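Local coordinates for protein betaine aldehyde dehydrogenase (PDB 4QTO) that probably oxidises betaine aldehyde to glycine betaine with NAD as cofactor, as a tetrameric member of the aldehyde dehydrogenase family, at residues D161-V171 / Y500-N511. Sequence-based numbering, arbitrary orientation.
Sequences DTESKIVKEPV and YLVSKHILTNTN
The antiparallel ribbon of the oligomerisation arm, formed by strands 162-170 and 501-509, is set by paired backbone bonds: Glu163 with Thr508, Lys165 with Ile506, Val167 with Lys504 and Glu169 with Val502 each exchange two N-H···O=C bonds. The strand axes, 145° apart in direction, show a marked twist.

Polar side chains meet on the face bearing Ser164, Ile166 and Lys168. Ser164 OG lies 2.7 Å from His505 NE2, a diagonal contact between neighbouring non-hydrogen-bonded pairs, in a hydrogen bond whose proton could come from either. The imidazole is also bordered in its plane by Lys165 O. Further along, within the non-hydrogen-bonded pair Lys168-Ser503, Lys168 bends at chi2 (-58°) and brings NZ to 2.6 Å from Ser503 OG, which is bonded as well to Glu495 of the second subunit.

In aldehyde dehydrogenases such an arm carries subunit contacts, and here His505 to Thr508 form a parallel ladder with a strand of that second subunit, continuing the sheet across the interface. Strand 152-155 borders strand 162-170.

On the other face, Lys504 NZ meets Glu169 OE2 on the syn side, somewhat out of the carboxylate plane, in a 2.8 Å salt bridge. A turn at chi3 (-71°) carries the amine there; it also donates to the second subunit at Leu461 O. Water 2 lies within bonding range of both Lys504 NZ and Glu169 OE1, the latter also bonded to Tyr483 of the second subunit. Water 1 lies 2.8 Å from Glu163 OE2 and 2.9 Å from Ile506 O, whereas Glu163 OE1 pairs with Lys165 NZ of the third subunit, and Lys165 NZ with Glu163 OE1 of that subunit, in reciprocal salt bridges.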
loop_
_atom_site.group_PDB
_atom_site.type_symbol
_atom_site.label_atom_id
_atom_site.label_comp_id
_atom_site.label_asym_id
_atom_site.label_seq_id
_atom_site.Cartn_x
_atom_site.Cartn_y
_atom_site.Cartn_z
ATOM N N ASP A 161 18.881 7.265 15.661
ATOM C CA ASP A 161 19.717 6.087 15.945
ATOM C C ASP A 161 18.901 4.853 16.336
ATOM O O ASP A 161 19.244 4.118 17.262
ATOM C CB ASP A 161 20.805 6.378 16.986
ATOM C CG ASP A 161 21.838 7.378 16.487
ATOM O OD1 ASP A 161 22.181 7.339 15.303
ATOM O OD2 ASP A 161 22.295 8.209 17.293
ATOM N N THR A 162 17.793 4.657 15.632
ATOM C CA THR A 162 17.015 3.436 15.751
ATOM C C THR A 162 16.555 2.983 14.360
ATOM O O THR A 162 16.461 3.810 13.424
ATOM C CB THR A 162 15.739 3.591 16.616
ATOM O OG1 THR A 162 14.858 4.546 15.993
ATOM C CG2 THR A 162 16.070 4.008 18.023
ATOM N N GLU A 163 16.298 1.681 14.236
ATOM C CA GLU A 163 15.727 1.095 13.037
ATOM C C GLU A 163 14.407 0.529 13.492
ATOM O O GLU A 163 14.353 -0.193 14.509
ATOM C CB GLU A 163 16.569 -0.047 12.482
ATOM C CG GLU A 163 15.929 -0.641 11.231
ATOM C CD GLU A 163 16.409 -2.019 10.823
ATOM O OE1 GLU A 163 16.802 -2.102 9.644
ATOM O OE2 GLU A 163 16.333 -3.012 11.621
ATOM N N SER A 164 13.361 0.791 12.723
ATOM C CA SER A 164 12.017 0.339 13.044
ATOM C C SER A 164 11.422 -0.407 11.879
ATOM O O SER A 164 11.416 0.107 10.752
ATOM C CB SER A 164 11.143 1.565 13.345
ATOM O OG SER A 164 9.755 1.254 13.568
ATOM N N LYS A 165 11.009 -1.635 12.119
ATOM C CA LYS A 165 10.366 -2.393 11.052
ATOM C C LYS A 165 9.185 -3.141 11.576
ATOM O O LYS A 165 9.140 -3.493 12.764
ATOM C CB LYS A 165 11.334 -3.328 10.371
ATOM C CG LYS A 165 11.898 -4.392 11.246
ATOM C CD LYS A 165 13.174 -4.976 10.608
ATOM C CE LYS A 165 13.819 -5.982 11.535
ATOM N NZ LYS A 165 15.207 -6.307 11.067
ATOM N N ILE A 166 8.209 -3.346 10.700
ATOM C CA ILE A 166 7.036 -4.139 11.058
ATOM C C ILE A 166 7.124 -5.396 10.190
ATOM O O ILE A 166 7.144 -5.305 8.946
ATOM C CB ILE A 166 5.717 -3.428 10.750
ATOM C CG1 ILE A 166 5.664 -2.032 11.358
ATOM C CG2 ILE A 166 4.555 -4.298 11.183
ATOM C CD1 ILE A 166 5.968 -1.966 12.838
ATOM N N VAL A 167 7.225 -6.551 10.837
ATOM C CA VAL A 167 7.281 -7.821 10.146
ATOM C C VAL A 167 5.904 -8.450 10.235
ATOM O O VAL A 167 5.274 -8.395 11.297
ATOM C CB VAL A 167 8.257 -8.800 10.827
ATOM C CG1 VAL A 167 8.348 -10.094 10.022
ATOM C CG2 VAL A 167 9.643 -8.197 10.987
ATOM N N LYS A 168 5.419 -9.025 9.137
ATOM C CA LYS A 168 4.133 -9.706 9.134
ATOM C C LYS A 168 4.424 -11.215 9.198
ATOM O O LYS A 168 5.202 -11.744 8.388
ATOM C CB LYS A 168 3.330 -9.409 7.878
ATOM C CG LYS A 168 3.016 -7.969 7.634
ATOM C CD LYS A 168 2.262 -7.294 8.729
ATOM C CE LYS A 168 1.888 -5.884 8.250
ATOM N NZ LYS A 168 1.371 -4.969 9.306
ATOM N N GLU A 169 3.954 -11.853 10.262
ATOM C CA GLU A 169 4.138 -13.270 10.501
ATOM C C GLU A 169 2.806 -14.001 10.367
ATOM O O GLU A 169 1.768 -13.396 10.539
ATOM C CB GLU A 169 4.628 -13.498 11.939
ATOM C CG GLU A 169 5.936 -12.787 12.281
ATOM C CD GLU A 169 6.445 -13.058 13.680
ATOM O OE1 GLU A 169 5.727 -13.659 14.524
ATOM O OE2 GLU A 169 7.626 -12.714 13.912
ATOM N N PRO A 170 2.855 -15.308 10.146
ATOM C CA PRO A 170 1.575 -16.057 10.209
ATOM C C PRO A 170 0.987 -15.890 11.619
ATOM O O PRO A 170 1.713 -15.942 12.623
ATOM C CB PRO A 170 1.973 -17.503 9.941
ATOM C CG PRO A 170 3.459 -17.541 10.078
ATOM C CD PRO A 170 3.996 -16.185 9.809
ATOM N N VAL A 171 -0.328 -15.795 11.692
ATOM C CA VAL A 171 -1.018 -15.587 12.990
ATOM C C VAL A 171 -0.742 -16.739 13.952
ATOM O O VAL A 171 -0.656 -16.535 15.166
ATOM C CB VAL A 171 -2.518 -15.261 12.775
ATOM C CG1 VAL A 171 -3.285 -16.462 12.264
ATOM C CG2 VAL A 171 -3.153 -14.706 14.045
ATOM N N TYR A 500 -4.927 -13.785 8.583
ATOM C CA TYR A 500 -3.987 -14.867 8.840
ATOM C C TYR A 500 -2.565 -14.393 9.138
ATOM O O TYR A 500 -1.638 -15.219 9.193
ATOM C CB TYR A 500 -4.031 -15.899 7.695
ATOM C CG TYR A 500 -5.366 -16.643 7.681
ATOM C CD1 TYR A 500 -6.468 -16.171 6.978
ATOM C CD2 TYR A 500 -5.527 -17.799 8.421
ATOM C CE1 TYR A 500 -7.699 -16.807 7.060
ATOM C CE2 TYR A 500 -6.744 -18.445 8.499
ATOM C CZ TYR A 500 -7.820 -17.952 7.820
ATOM O OH TYR A 500 -9.054 -18.586 7.903
ATOM N N LEU A 501 -2.405 -13.083 9.338
ATOM C CA LEU A 501 -1.132 -12.497 9.665
ATOM C C LEU A 501 -1.220 -11.779 11.010
ATOM O O LEU A 501 -2.309 -11.370 11.468
ATOM C CB LEU A 501 -0.730 -11.460 8.603
ATOM C CG LEU A 501 -0.468 -12.060 7.214
ATOM C CD1 LEU A 501 -0.289 -10.934 6.205
ATOM C CD2 LEU A 501 0.760 -12.936 7.264
ATOM N N VAL A 502 -0.048 -11.586 11.602
ATOM C CA VAL A 502 0.083 -10.799 12.831
ATOM C C VAL A 502 1.288 -9.871 12.624
ATOM O O VAL A 502 2.283 -10.266 12.005
ATOM C CB VAL A 502 0.241 -11.672 14.075
ATOM C CG1 VAL A 502 1.445 -12.596 13.994
ATOM C CG2 VAL A 502 0.246 -10.816 15.337
ATOM N N SER A 503 1.169 -8.636 13.109
ATOM C CA SER A 503 2.260 -7.659 12.975
ATOM C C SER A 503 3.151 -7.668 14.203
ATOM O O SER A 503 2.674 -7.706 15.337
ATOM C CB SER A 503 1.688 -6.250 12.851
ATOM O OG SER A 503 0.956 -6.093 11.655
ATOM N N LYS A 504 4.452 -7.559 13.957
ATOM C CA LYS A 504 5.431 -7.427 15.009
ATOM C C LYS A 504 6.339 -6.236 14.688
ATOM O O LYS A 504 6.948 -6.166 13.631
ATOM C CB LYS A 504 6.297 -8.693 15.152
ATOM C CG LYS A 504 7.489 -8.558 16.101
ATOM C CD LYS A 504 8.353 -9.785 16.093
ATOM C CE LYS A 504 7.711 -10.988 16.767
ATOM N NZ LYS A 504 8.499 -12.216 16.480
ATOM N N HIS A 505 6.401 -5.297 15.611
ATOM C CA HIS A 505 7.283 -4.157 15.501
ATOM C C HIS A 505 8.619 -4.522 16.157
ATOM O O HIS A 505 8.688 -4.754 17.362
ATOM C CB HIS A 505 6.678 -2.933 16.201
ATOM C CG HIS A 505 7.542 -1.700 16.190
ATOM N ND1 HIS A 505 7.391 -0.700 17.126
ATOM C CD2 HIS A 505 8.573 -1.319 15.395
ATOM C CE1 HIS A 505 8.261 0.263 16.883
ATOM N NE2 HIS A 505 8.974 -0.072 15.821
ATOM N N ILE A 506 9.696 -4.567 15.364
ATOM C CA ILE A 506 11.034 -4.820 15.904
ATOM C C ILE A 506 11.756 -3.481 15.826
ATOM O O ILE A 506 11.961 -2.917 14.711
ATOM C CB ILE A 506 11.797 -5.918 15.129
ATOM C CG1 ILE A 506 11.026 -7.234 15.164
ATOM C CG2 ILE A 506 13.171 -6.119 15.756
ATOM C CD1 ILE A 506 11.606 -8.364 14.340
ATOM N N LEU A 507 12.163 -2.983 16.992
ATOM C CA LEU A 507 12.837 -1.704 17.094
ATOM C C LEU A 507 14.249 -1.949 17.627
ATOM O O LEU A 507 14.399 -2.438 18.744
ATOM C CB LEU A 507 12.043 -0.819 18.061
ATOM C CG LEU A 507 12.444 0.637 18.336
ATOM C CD1 LEU A 507 13.738 0.730 19.129
ATOM C CD2 LEU A 507 12.470 1.427 17.031
ATOM N N THR A 508 15.258 -1.607 16.822
ATOM C CA THR A 508 16.635 -1.781 17.211
ATOM C C THR A 508 17.255 -0.432 17.544
ATOM O O THR A 508 17.189 0.500 16.727
ATOM C CB THR A 508 17.440 -2.429 16.060
ATOM O OG1 THR A 508 16.856 -3.697 15.727
ATOM C CG2 THR A 508 18.911 -2.640 16.469
ATOM N N ASN A 509 17.848 -0.308 18.738
ATOM C CA ASN A 509 18.551 0.912 19.119
ATOM C C ASN A 509 19.999 0.682 18.699
ATOM O O ASN A 509 20.690 -0.164 19.267
ATOM C CB ASN A 509 18.425 1.190 20.598
ATOM C CG ASN A 509 19.018 2.519 20.990
ATOM O OD1 ASN A 509 19.974 3.006 20.356
ATOM N ND2 ASN A 509 18.522 3.102 22.091
ATOM N N THR A 510 20.414 1.437 17.686
ATOM C CA THR A 510 21.736 1.301 17.120
ATOM C C THR A 510 22.824 2.089 17.841
ATOM O O THR A 510 23.988 1.994 17.457
ATOM C CB THR A 510 21.745 1.625 15.624
ATOM O OG1 THR A 510 21.425 3.003 15.411
ATOM C CG2 THR A 510 20.749 0.747 14.881
ATOM N N ASN A 511 22.468 2.882 18.835
ATOM C CA ASN A 511 23.490 3.594 19.628
ATOM C C ASN A 511 22.965 3.694 21.054
ATOM O O ASN A 511 22.677 4.767 21.561
ATOM C CB ASN A 511 23.736 4.961 19.034
ATOM C CG ASN A 511 24.876 5.676 19.729
ATOM O OD1 ASN A 511 25.771 5.031 20.275
ATOM N ND2 ASN A 511 24.839 6.995 19.722
HETATM O O HOH W 1 14.749 -3.333 13.871
HETATM O O HOH W 2 7.270 -15.095 16.377
#